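Local coordinates for L-ribulose 3-epimerase (Methylomonas sp. DH-1, PDB 7CJ7), which catalyses the manganese-dependent epimerisation of ketoses at C3, working fastest on L-ribulose, which it interconverts with L-xylulose, at residues Y37-I42 with L207-I212; H183-H188 with T244-S249; Y187-N190 with G195-K198; G213-G218 with T222-F227. One frame throughout, in Å; residues are numbered along the deposited sequence.

In the fold
All four contacts belong to one TIM barrel; contacts 1, 2 and 4 gather round its manganese and sugar site, and contact 3 reaches it through His-188. Contacts 1 and 2, with centres about 9 Å apart, share the metal: His-211 comes from the first, Asp-185 and Glu-246 from the second. They also meet through Thr-244, whose OG1 lies 2.8 Å from Glu-41 OE1. Contact 3 shares Tyr-187 and His-188 with contact 2 and leads outward along helix 186-192. Contact 4 organises the loop after strand 207-212 and is joined to contact 2 where Ser-247 OG lies 2.6 Å from Arg-217 O. Its Arg-217 reaches the sugar, while contacts 3 and 4 both touch the second subunit.

Contact 1: residues Y37-I42 with L207-I212; sequences YDYIEI and LGYVHI. With MN (manganese (II) ion), chain D.
Strand 39-42, carrying Tyr-39 and Glu-41, crosses strand 207-212, carrying Tyr-209 and His-211, almost perpendicularly: the short axes make 88° and approach no closer than 11.7 Å. The two are not neighbours in the eight-stranded TIM barrel, so long side chains must span its interior. Glu-41 does most of this. Its CG is turned away from the backbone N (chi1 -172°) and the chain beyond is extended, carrying the carboxylate to the other strand. From strand 207-212 OE1 accepts two hydrogen bonds. Tyr-209 OH donates to Glu-41 OE1 over 2.7 Å, arriving on the anti side and somewhat out of the carboxylate plane. His-211 NE2 donates to the syn lone pair of Glu-41 OE1 over 2.9 Å, with an N-H...O angle of 151°; imidazole and carboxylate are nearly coplanar. Tyr-39 comes at Tyr-209 from the opposite direction, and its CE1 lies 3.4 Å from Tyr-209 OH. Thr-244 OG1, a third partner of Glu-41 OE1, is also hydrogen-bonded to Tyr-39 OH and Tyr-209 OH, tying the group to strand 242-245, while Glu-41 OE2 bonds to sugar-binding Ser-69. On the far side of its ring His-211 holds manganese through ND1 at 2.2 Å. Glu-41 is thus a second-shell residue whose bond probably helps to fix the imidazole rotation and, with NE2 donating, leaves ND1 to the metal; its negative charge may make that nitrogen a stronger ligand.

Contact 2: residues H183-H188 with T244-S249; sequences HLDTYH and TFESFS. With MN (manganese (II) ion), chain D; SOL (L-sorbose), chain C.
Asp-185 and Glu-246 meet at the manganese on the C-terminal side of the TIM-barrel strands, their side chains crossing at about a right angle and their carboxylate planes 28° apart. Asp-185 OD2 binds the metal at 2.0 Å and Glu-246 OE2 at 2.1 Å. Asp-185 OD2 and Glu-246 OE2 stand only 2.9 Å apart, a closeness explained by the cation they share. Glu-152 and His-211 are the other protein ligands, and L-sorbose completes the shell with O2 and O3. Asp-185 divides its oxygens between two tasks: CG stands opposite the backbone N (chi1 179°), OD2 faces the metal, and OD1 caps the start of helix 186-192 by accepting from Tyr-187 N at 2.9 Å, nearly along the C-O axis. In the first turn of that helix, His-188 presents its ring edge to the sugar, NE2 donating to O1 at 2.9 Å and, more directly, to O2 at 3.0 Å with an angle of 149°. Tyr-187 CD2 lies over the centre of one face of this imidazole. Without the His-188 ring, as with an alanine here, O1 and O2 of the sugar would probably lose this donor and Tyr-187 the ring it covers. Glu-246 is, by similarity, a proton donor/acceptor of the epimerisation; its OE1, turned from the metal, lies 2.8 Å from sorbose O3 and 2.9 Å from C3.

Contact 3: residues Y187-N190 with G195-K198; sequences YHMN and GMAK. With SOL (L-sorbose), chain C.
The backbone O of Asn-190 accepts from Asn-224 ND2 of the second subunit, and Asn-190 ND2 bonds to the backbone O of Asn-190 there. Across the contact itself, where Asn-190 N lies 4.1 Å from Met-196 SD, the interaction is apolar, made by two methionines that cross obliquely. Met-196 folds its chain at both chi2 (-68°) and chi3 (-65°), which brings the thioether back against helix 186-192; its CE rests 3.7 Å from Met-189 CB and its SD 3.9 Å from the same carbon. Met-189 runs extended as far as SD and then bends, placing Met-189 CE 4.0 Å from Met-196 CE. The same Met-189 CE also covers Met-196 O at 3.6 Å, a buried carbonyl oxygen with no polar partner in the model. The pair thus packs the helix on the connection that follows it, on the way to helix 198-203. Phe-230 of helix 227-236 touches both methionines, Met-189 SD packs on Leu-184 of strand 180-185, and Met-196 CE reaches Thr-186 O at the start of helix 186-192.

Contact 4: residues G213-G218 with T222-F227; sequences GESHRG and TGNVDF. With SOL (L-sorbose), chain C.
Phe-227 turns the edge of its ring to Glu-214, with CE2 3.6 Å from OE1, while Val-225 CG1 sits over the centre of one face. The His-216 ring has Ser-215 OG above one face, offset toward the rim, and works through its edges: ND1 accepts from Gly-218 N in the ring plane, and NE2 donates weakly to Thr-222 O at 3.0 Å. The Arg-217 guanidinium presents its edge to L-sorbose, NH1 bonding to O1 at 3.0 Å and NH2 to O2 at 3.1 Å; Tyr-187 makes a cation-pi contact with it. Glu-214, first residue of a type I beta turn that ends at Arg-217, is the hub of the loop. A bend at chi2 (47°) folds its carboxylate back over the 222-225 backbone, where OE2 takes Val-225 N on its syn lone pair at 3.0 Å and Ser-215 N on its anti lone pair at 2.8 Å. OE1 accepts from Gly-221 N and from a water that also donates to Val-225 O. Alongside, Asn-224 N donates to Ser-215 OG at 2.8 Å. Any side chain on Gly-223 would run into Ser-215 OG and Glu-214 CG. Were Glu-214 a leucine, Val-225 N and Gly-221 N would probably lose their acceptor, and the 221-225 backbone could drift from the turn. Arg-156 of the second subunit bonds to His-216 O. A buried, probably ionised carboxylate thus gathers backbone N-H groups and ties together the two arms of the loop from which Arg-217 reaches the sugar.

Contact 1: residues Y37-I42 with L207-I212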
# COMPACT_ATOMS: atom_id res chain seq x y z
N TYR A 37 -2.88 -6.84 -28.03
CA TYR A 37 -4.00 -6.31 -27.22
C TYR A 37 -5.14 -5.85 -28.15
O TYR A 37 -4.89 -5.49 -29.33
CB TYR A 37 -3.53 -5.19 -26.30
CG TYR A 37 -2.68 -5.66 -25.15
CD1 TYR A 37 -3.25 -6.11 -23.97
CD2 TYR A 37 -1.31 -5.71 -25.26
CE1 TYR A 37 -2.48 -6.56 -22.92
CE2 TYR A 37 -0.51 -6.15 -24.21
CZ TYR A 37 -1.10 -6.59 -23.04
OH TYR A 37 -0.34 -7.03 -21.99
N ASP A 38 -6.37 -5.89 -27.63
CA ASP A 38 -7.59 -5.40 -28.31
C ASP A 38 -7.72 -3.88 -28.15
O ASP A 38 -8.24 -3.22 -29.06
CB ASP A 38 -8.84 -6.09 -27.75
CG ASP A 38 -8.80 -7.59 -27.91
OD1 ASP A 38 -8.59 -8.04 -29.05
OD2 ASP A 38 -8.98 -8.30 -26.90
N TYR A 39 -7.29 -3.33 -27.01
CA TYR A 39 -7.43 -1.88 -26.74
C TYR A 39 -6.24 -1.38 -25.93
O TYR A 39 -5.50 -2.18 -25.33
CB TYR A 39 -8.76 -1.58 -26.04
CG TYR A 39 -8.88 -2.08 -24.63
CD1 TYR A 39 -8.48 -1.31 -23.55
CD2 TYR A 39 -9.36 -3.34 -24.35
CE1 TYR A 39 -8.60 -1.76 -22.25
CE2 TYR A 39 -9.46 -3.82 -23.06
CZ TYR A 39 -9.06 -3.03 -22.00
OH TYR A 39 -9.14 -3.51 -20.72
N ILE A 40 -6.07 -0.07 -25.95
CA ILE A 40 -5.15 0.65 -25.03
C ILE A 40 -6.01 1.44 -24.05
O ILE A 40 -7.05 1.98 -24.46
CB ILE A 40 -4.18 1.55 -25.81
CG1 ILE A 40 -3.22 2.26 -24.85
CG2 ILE A 40 -4.94 2.52 -26.68
CD1 ILE A 40 -1.87 2.49 -25.41
N GLU A 41 -5.59 1.47 -22.79
CA GLU A 41 -6.25 2.29 -21.75
C GLU A 41 -5.44 3.57 -21.62
O GLU A 41 -4.30 3.52 -21.17
CB GLU A 41 -6.35 1.53 -20.44
CG GLU A 41 -7.18 2.27 -19.41
CD GLU A 41 -7.26 1.49 -18.11
OE1 GLU A 41 -7.82 0.37 -18.14
OE2 GLU A 41 -6.73 1.99 -17.10
N ILE A 42 -6.02 4.68 -22.07
CA ILE A 42 -5.35 6.00 -22.04
C ILE A 42 -5.57 6.64 -20.67
O ILE A 42 -6.72 6.69 -20.24
CB ILE A 42 -5.86 6.88 -23.19
CG1 ILE A 42 -5.62 6.21 -24.54
CG2 ILE A 42 -5.23 8.26 -23.11
CD1 ILE A 42 -6.27 6.90 -25.72
N LEU A 207 -19.74 -5.95 -11.65
CA LEU A 207 -18.30 -5.84 -12.00
C LEU A 207 -18.21 -5.48 -13.48
O LEU A 207 -18.59 -6.31 -14.34
CB LEU A 207 -17.55 -7.14 -11.70
CG LEU A 207 -16.05 -7.09 -11.99
CD1 LEU A 207 -15.36 -6.02 -11.17
CD2 LEU A 207 -15.39 -8.44 -11.75
N GLY A 208 -17.75 -4.27 -13.77
CA GLY A 208 -17.75 -3.74 -15.15
C GLY A 208 -16.36 -3.59 -15.73
O GLY A 208 -16.27 -3.32 -16.94
N TYR A 209 -15.30 -3.74 -14.93
CA TYR A 209 -13.91 -3.47 -15.41
C TYR A 209 -12.91 -4.13 -14.46
O TYR A 209 -13.14 -4.18 -13.24
CB TYR A 209 -13.67 -1.96 -15.50
CG TYR A 209 -12.70 -1.51 -16.57
CD1 TYR A 209 -11.33 -1.61 -16.40
CD2 TYR A 209 -13.15 -0.95 -17.75
CE1 TYR A 209 -10.44 -1.20 -17.38
CE2 TYR A 209 -12.28 -0.52 -18.74
CZ TYR A 209 -10.92 -0.64 -18.56
OH TYR A 209 -10.05 -0.21 -19.54
N VAL A 210 -11.81 -4.62 -15.03
CA VAL A 210 -10.77 -5.37 -14.29
C VAL A 210 -9.38 -4.87 -14.69
O VAL A 210 -9.11 -4.74 -15.90
CB VAL A 210 -10.90 -6.88 -14.53
CG1 VAL A 210 -9.65 -7.61 -14.05
CG2 VAL A 210 -12.15 -7.44 -13.88
N HIS A 211 -8.56 -4.58 -13.69
CA HIS A 211 -7.09 -4.40 -13.83
C HIS A 211 -6.38 -5.63 -13.27
O HIS A 211 -6.68 -6.06 -12.13
CB HIS A 211 -6.60 -3.14 -13.14
CG HIS A 211 -6.88 -1.91 -13.93
ND1 HIS A 211 -6.54 -0.66 -13.48
CD2 HIS A 211 -7.47 -1.74 -15.14
CE1 HIS A 211 -6.85 0.24 -14.39
NE2 HIS A 211 -7.45 -0.39 -15.41
N ILE A 212 -5.42 -6.11 -14.05
CA ILE A 212 -4.48 -7.20 -13.68
C ILE A 212 -3.15 -6.53 -13.38
O ILE A 212 -2.51 -6.02 -14.32
CB ILE A 212 -4.38 -8.26 -14.79
CG1 ILE A 212 -5.74 -8.84 -15.16
CG2 ILE A 212 -3.37 -9.33 -14.41
CD1 ILE A 212 -6.49 -9.43 -13.99
MN MN D . -5.65 0.01 -11.59

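Contact 2: residues H183-H188 with T244-S249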
# COMPACT_ATOMS: atom_id res chain seq x y z
N HIS A 183 -15.08 -1.49 -10.44
CA HIS A 183 -13.81 -1.78 -11.14
C HIS A 183 -12.86 -2.37 -10.09
O HIS A 183 -12.64 -1.70 -9.07
CB HIS A 183 -13.34 -0.49 -11.82
CG HIS A 183 -11.97 -0.50 -12.40
ND1 HIS A 183 -11.42 0.63 -12.96
CD2 HIS A 183 -11.03 -1.47 -12.49
CE1 HIS A 183 -10.20 0.37 -13.37
NE2 HIS A 183 -9.94 -0.93 -13.10
N LEU A 184 -12.40 -3.60 -10.29
CA LEU A 184 -11.48 -4.28 -9.34
C LEU A 184 -10.10 -4.36 -9.98
O LEU A 184 -10.01 -4.49 -11.22
CB LEU A 184 -12.01 -5.66 -8.98
CG LEU A 184 -13.24 -5.68 -8.07
CD1 LEU A 184 -13.69 -7.11 -7.85
CD2 LEU A 184 -12.96 -5.01 -6.73
N ASP A 185 -9.08 -4.26 -9.14
CA ASP A 185 -7.65 -4.25 -9.55
C ASP A 185 -6.89 -5.20 -8.63
O ASP A 185 -6.90 -4.97 -7.40
CB ASP A 185 -7.13 -2.81 -9.50
CG ASP A 185 -5.66 -2.67 -9.90
OD1 ASP A 185 -4.89 -3.57 -9.58
OD2 ASP A 185 -5.34 -1.65 -10.50
N THR A 186 -6.29 -6.25 -9.17
CA THR A 186 -5.69 -7.34 -8.35
C THR A 186 -4.60 -6.77 -7.44
O THR A 186 -4.40 -7.33 -6.35
CB THR A 186 -5.18 -8.49 -9.22
OG1 THR A 186 -4.22 -7.99 -10.16
CG2 THR A 186 -6.31 -9.19 -9.95
N TYR A 187 -3.88 -5.73 -7.86
CA TYR A 187 -2.82 -5.10 -7.03
C TYR A 187 -3.44 -4.56 -5.73
O TYR A 187 -2.91 -4.80 -4.64
CB TYR A 187 -2.10 -3.99 -7.80
CG TYR A 187 -1.31 -3.06 -6.92
CD1 TYR A 187 -0.09 -3.44 -6.38
CD2 TYR A 187 -1.77 -1.79 -6.63
CE1 TYR A 187 0.63 -2.59 -5.56
CE2 TYR A 187 -1.06 -0.93 -5.82
CZ TYR A 187 0.16 -1.32 -5.30
OH TYR A 187 0.88 -0.47 -4.50
N HIS A 188 -4.55 -3.83 -5.86
CA HIS A 188 -5.26 -3.22 -4.70
C HIS A 188 -5.93 -4.31 -3.86
O HIS A 188 -5.90 -4.20 -2.62
CB HIS A 188 -6.22 -2.14 -5.20
CG HIS A 188 -5.52 -1.01 -5.87
ND1 HIS A 188 -4.66 -0.17 -5.18
CD2 HIS A 188 -5.54 -0.58 -7.15
CE1 HIS A 188 -4.20 0.73 -6.02
NE2 HIS A 188 -4.72 0.50 -7.23
N THR A 244 -7.51 -5.09 -18.30
CA THR A 244 -6.31 -4.28 -18.64
C THR A 244 -5.12 -4.75 -17.80
O THR A 244 -5.24 -4.81 -16.56
CB THR A 244 -6.48 -2.79 -18.35
OG1 THR A 244 -7.66 -2.28 -18.97
CG2 THR A 244 -5.30 -1.97 -18.82
N PHE A 245 -4.01 -5.06 -18.46
CA PHE A 245 -2.71 -5.24 -17.78
C PHE A 245 -2.19 -3.86 -17.39
O PHE A 245 -2.10 -2.95 -18.25
CB PHE A 245 -1.71 -5.99 -18.68
CG PHE A 245 -0.31 -5.95 -18.14
CD1 PHE A 245 -0.02 -6.40 -16.86
CD2 PHE A 245 0.73 -5.45 -18.90
CE1 PHE A 245 1.27 -6.35 -16.35
CE2 PHE A 245 2.02 -5.41 -18.40
CZ PHE A 245 2.29 -5.87 -17.14
N GLU A 246 -1.85 -3.72 -16.12
CA GLU A 246 -1.35 -2.46 -15.54
C GLU A 246 -0.03 -2.74 -14.83
O GLU A 246 0.06 -3.72 -14.05
CB GLU A 246 -2.39 -1.88 -14.59
CG GLU A 246 -1.99 -0.53 -14.04
CD GLU A 246 -3.16 0.22 -13.43
OE1 GLU A 246 -3.48 1.34 -13.89
OE2 GLU A 246 -3.76 -0.33 -12.49
N SER A 247 0.97 -1.91 -15.09
CA SER A 247 2.34 -2.11 -14.55
C SER A 247 3.08 -0.78 -14.55
O SER A 247 2.96 -0.02 -15.52
CB SER A 247 3.08 -3.15 -15.36
OG SER A 247 4.34 -3.42 -14.80
N PHE A 248 3.85 -0.53 -13.50
CA PHE A 248 4.62 0.73 -13.37
C PHE A 248 6.07 0.39 -13.01
O PHE A 248 6.31 -0.44 -12.11
CB PHE A 248 3.97 1.66 -12.35
CG PHE A 248 2.55 2.02 -12.67
CD1 PHE A 248 2.25 3.04 -13.56
CD2 PHE A 248 1.50 1.33 -12.08
CE1 PHE A 248 0.94 3.35 -13.86
CE2 PHE A 248 0.19 1.65 -12.39
CZ PHE A 248 -0.09 2.66 -13.27
N SER A 249 6.99 1.05 -13.71
CA SER A 249 8.44 0.98 -13.46
C SER A 249 9.01 2.39 -13.53
O SER A 249 8.46 3.20 -14.30
CB SER A 249 9.12 0.07 -14.46
OG SER A 249 10.52 0.06 -14.25
MN MN D . -5.65 0.01 -11.59
C1 SOL C . -3.92 3.38 -9.46
O1 SOL C . -3.21 2.71 -8.45
C2 SOL C . -4.52 2.43 -10.45
O2 SOL C . -4.71 1.26 -10.15
C3 SOL C . -4.83 2.94 -11.85
O3 SOL C . -5.77 2.10 -12.49
C4 SOL C . -5.35 4.37 -11.82
O4 SOL C . -6.56 4.43 -11.06
C5 SOL C . -5.62 4.96 -13.20
O5 SOL C . -6.26 6.23 -13.07
C6 SOL C . -4.37 5.14 -14.04
O6 SOL C . -4.70 5.64 -15.34

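Contact 3: residues Y187-N190 with G195-K198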
# COMPACT_ATOMS: atom_id res chain seq x y z
N TYR A 187 -3.88 -5.73 -7.86
CA TYR A 187 -2.82 -5.10 -7.03
C TYR A 187 -3.44 -4.56 -5.73
O TYR A 187 -2.91 -4.80 -4.64
CB TYR A 187 -2.10 -3.99 -7.80
CG TYR A 187 -1.31 -3.06 -6.92
CD1 TYR A 187 -0.09 -3.44 -6.38
CD2 TYR A 187 -1.77 -1.79 -6.63
CE1 TYR A 187 0.63 -2.59 -5.56
CE2 TYR A 187 -1.06 -0.93 -5.82
CZ TYR A 187 0.16 -1.32 -5.30
OH TYR A 187 0.88 -0.47 -4.50
N HIS A 188 -4.55 -3.83 -5.86
CA HIS A 188 -5.26 -3.22 -4.70
C HIS A 188 -5.93 -4.31 -3.86
O HIS A 188 -5.90 -4.20 -2.62
CB HIS A 188 -6.22 -2.14 -5.20
CG HIS A 188 -5.52 -1.01 -5.87
ND1 HIS A 188 -4.66 -0.17 -5.18
CD2 HIS A 188 -5.54 -0.58 -7.15
CE1 HIS A 188 -4.20 0.73 -6.02
NE2 HIS A 188 -4.72 0.50 -7.23
N MET A 189 -6.50 -5.32 -4.51
CA MET A 189 -7.22 -6.43 -3.82
C MET A 189 -6.22 -7.19 -2.94
O MET A 189 -6.61 -7.63 -1.84
CB MET A 189 -7.83 -7.39 -4.84
CG MET A 189 -8.89 -6.77 -5.71
SD MET A 189 -9.49 -7.94 -6.94
CE MET A 189 -10.28 -9.15 -5.88
N ASN A 190 -4.99 -7.33 -3.42
CA ASN A 190 -3.92 -8.09 -2.74
C ASN A 190 -3.68 -7.49 -1.35
O ASN A 190 -3.33 -8.23 -0.42
CB ASN A 190 -2.63 -8.11 -3.57
CG ASN A 190 -1.54 -8.91 -2.89
OD1 ASN A 190 -1.72 -10.09 -2.61
ND2 ASN A 190 -0.44 -8.25 -2.56
N GLY A 195 -9.13 -12.45 0.70
CA GLY A 195 -8.99 -13.37 -0.44
C GLY A 195 -9.46 -12.72 -1.73
O GLY A 195 -10.04 -11.61 -1.68
N MET A 196 -9.24 -13.38 -2.86
CA MET A 196 -9.39 -12.72 -4.18
C MET A 196 -10.74 -13.06 -4.83
O MET A 196 -10.93 -12.67 -6.00
CB MET A 196 -8.24 -13.13 -5.11
CG MET A 196 -6.86 -12.79 -4.54
SD MET A 196 -6.56 -11.01 -4.45
CE MET A 196 -6.59 -10.62 -6.20
N ALA A 197 -11.67 -13.72 -4.11
CA ALA A 197 -12.95 -14.21 -4.69
C ALA A 197 -14.15 -13.43 -4.17
O ALA A 197 -15.06 -13.17 -4.97
CB ALA A 197 -13.12 -15.69 -4.42
N LYS A 198 -14.17 -13.11 -2.87
CA LYS A 198 -15.36 -12.60 -2.13
C LYS A 198 -16.01 -11.43 -2.87
O LYS A 198 -17.25 -11.47 -3.09
CB LYS A 198 -14.92 -12.24 -0.71
CG LYS A 198 -16.02 -11.88 0.29
CD LYS A 198 -15.49 -11.82 1.72
CE LYS A 198 -16.40 -11.14 2.71
NZ LYS A 198 -17.65 -11.90 2.95
C1 SOL C . -3.92 3.38 -9.46
O1 SOL C . -3.21 2.71 -8.45
C2 SOL C . -4.52 2.43 -10.45
O2 SOL C . -4.71 1.26 -10.15
C3 SOL C . -4.83 2.94 -11.85
O3 SOL C . -5.77 2.10 -12.49
C4 SOL C . -5.35 4.37 -11.82
O4 SOL C . -6.56 4.43 -11.06
C5 SOL C . -5.62 4.96 -13.20
O5 SOL C . -6.26 6.23 -13.07
C6 SOL C . -4.37 5.14 -14.04
O6 SOL C . -4.70 5.64 -15.34

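Contact 4: residues G213-G218 with T222-F227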
# COMPACT_ATOMS: atom_id res chain seq x y z
N GLY A 213 -2.79 -6.49 -12.10
CA GLY A 213 -1.49 -5.99 -11.61
C GLY A 213 -0.88 -6.96 -10.62
O GLY A 213 -1.61 -7.49 -9.75
N GLU A 214 0.42 -7.21 -10.73
CA GLU A 214 1.15 -8.05 -9.75
C GLU A 214 1.24 -7.26 -8.43
O GLU A 214 0.98 -6.04 -8.42
CB GLU A 214 2.51 -8.45 -10.32
CG GLU A 214 3.25 -9.50 -9.51
CD GLU A 214 2.45 -10.73 -9.07
OE1 GLU A 214 2.56 -11.78 -9.74
OE2 GLU A 214 1.76 -10.64 -8.03
N SER A 215 1.57 -7.94 -7.34
CA SER A 215 1.63 -7.36 -5.98
C SER A 215 2.56 -6.14 -5.95
O SER A 215 2.26 -5.20 -5.19
CB SER A 215 2.04 -8.40 -4.97
OG SER A 215 3.24 -9.06 -5.37
N HIS A 216 3.66 -6.16 -6.70
CA HIS A 216 4.65 -5.06 -6.75
C HIS A 216 4.50 -4.23 -8.03
O HIS A 216 5.34 -3.33 -8.24
CB HIS A 216 6.07 -5.63 -6.61
CG HIS A 216 6.34 -6.80 -7.48
ND1 HIS A 216 5.94 -6.85 -8.80
CD2 HIS A 216 6.99 -7.96 -7.24
CE1 HIS A 216 6.32 -7.99 -9.33
NE2 HIS A 216 6.98 -8.69 -8.40
N ARG A 217 3.50 -4.55 -8.86
CA ARG A 217 3.12 -3.83 -10.11
C ARG A 217 4.15 -4.09 -11.23
O ARG A 217 4.16 -3.32 -12.21
CB ARG A 217 2.96 -2.32 -9.88
CG ARG A 217 2.22 -1.95 -8.60
CD ARG A 217 1.53 -0.58 -8.65
NE ARG A 217 0.21 -0.64 -9.26
CZ ARG A 217 -0.74 0.27 -9.13
NH1 ARG A 217 -0.53 1.37 -8.42
NH2 ARG A 217 -1.91 0.09 -9.70
N GLY A 218 4.93 -5.17 -11.12
CA GLY A 218 5.90 -5.59 -12.15
C GLY A 218 5.40 -6.75 -13.00
O GLY A 218 4.18 -6.82 -13.26
N THR A 222 5.57 -12.96 -10.72
CA THR A 222 6.85 -12.76 -9.98
C THR A 222 6.58 -12.11 -8.62
O THR A 222 7.54 -11.62 -7.98
CB THR A 222 7.84 -11.89 -10.77
OG1 THR A 222 7.34 -10.55 -10.82
CG2 THR A 222 8.09 -12.43 -12.16
N GLY A 223 5.32 -12.07 -8.21
CA GLY A 223 4.92 -11.47 -6.93
C GLY A 223 4.05 -12.41 -6.13
O GLY A 223 4.23 -13.64 -6.24
N ASN A 224 3.10 -11.85 -5.37
CA ASN A 224 2.35 -12.59 -4.35
C ASN A 224 0.86 -12.72 -4.71
O ASN A 224 0.12 -13.35 -3.92
CB ASN A 224 2.52 -11.92 -2.99
CG ASN A 224 3.97 -11.86 -2.58
OD1 ASN A 224 4.70 -12.84 -2.74
ND2 ASN A 224 4.40 -10.72 -2.05
N VAL A 225 0.40 -12.13 -5.81
CA VAL A 225 -1.07 -12.12 -6.09
C VAL A 225 -1.53 -13.55 -6.38
O VAL A 225 -0.90 -14.23 -7.22
CB VAL A 225 -1.48 -11.16 -7.21
CG1 VAL A 225 -2.88 -11.47 -7.72
CG2 VAL A 225 -1.39 -9.72 -6.75
N ASP A 226 -2.63 -13.96 -5.75
CA ASP A 226 -3.26 -15.27 -6.02
C ASP A 226 -4.11 -15.15 -7.28
O ASP A 226 -5.35 -15.01 -7.17
CB ASP A 226 -4.10 -15.75 -4.83
CG ASP A 226 -4.51 -17.20 -4.92
OD1 ASP A 226 -4.48 -17.75 -6.04
OD2 ASP A 226 -4.88 -17.77 -3.87
N PHE A 227 -3.49 -15.20 -8.45
CA PHE A 227 -4.22 -15.09 -9.74
C PHE A 227 -5.12 -16.31 -9.94
O PHE A 227 -6.19 -16.14 -10.55
CB PHE A 227 -3.26 -14.89 -10.90
CG PHE A 227 -2.70 -13.49 -10.95
CD1 PHE A 227 -3.52 -12.41 -11.19
CD2 PHE A 227 -1.34 -13.27 -10.75
CE1 PHE A 227 -3.00 -11.13 -11.24
CE2 PHE A 227 -0.83 -11.99 -10.80
CZ PHE A 227 -1.66 -10.92 -11.04
C1 SOL C . -3.92 3.38 -9.46
O1 SOL C . -3.21 2.71 -8.45
C2 SOL C . -4.52 2.43 -10.45
O2 SOL C . -4.71 1.26 -10.15
C3 SOL C . -4.83 2.94 -11.85
O3 SOL C . -5.77 2.10 -12.49
C4 SOL C . -5.35 4.37 -11.82
O4 SOL C . -6.56 4.43 -11.06
C5 SOL C . -5.62 4.96 -13.20
O5 SOL C . -6.26 6.23 -13.07
C6 SOL C . -4.37 5.14 -14.04
O6 SOL C . -4.70 5.64 -15.34
O HOH W 1 1.44 -14.07 -8.64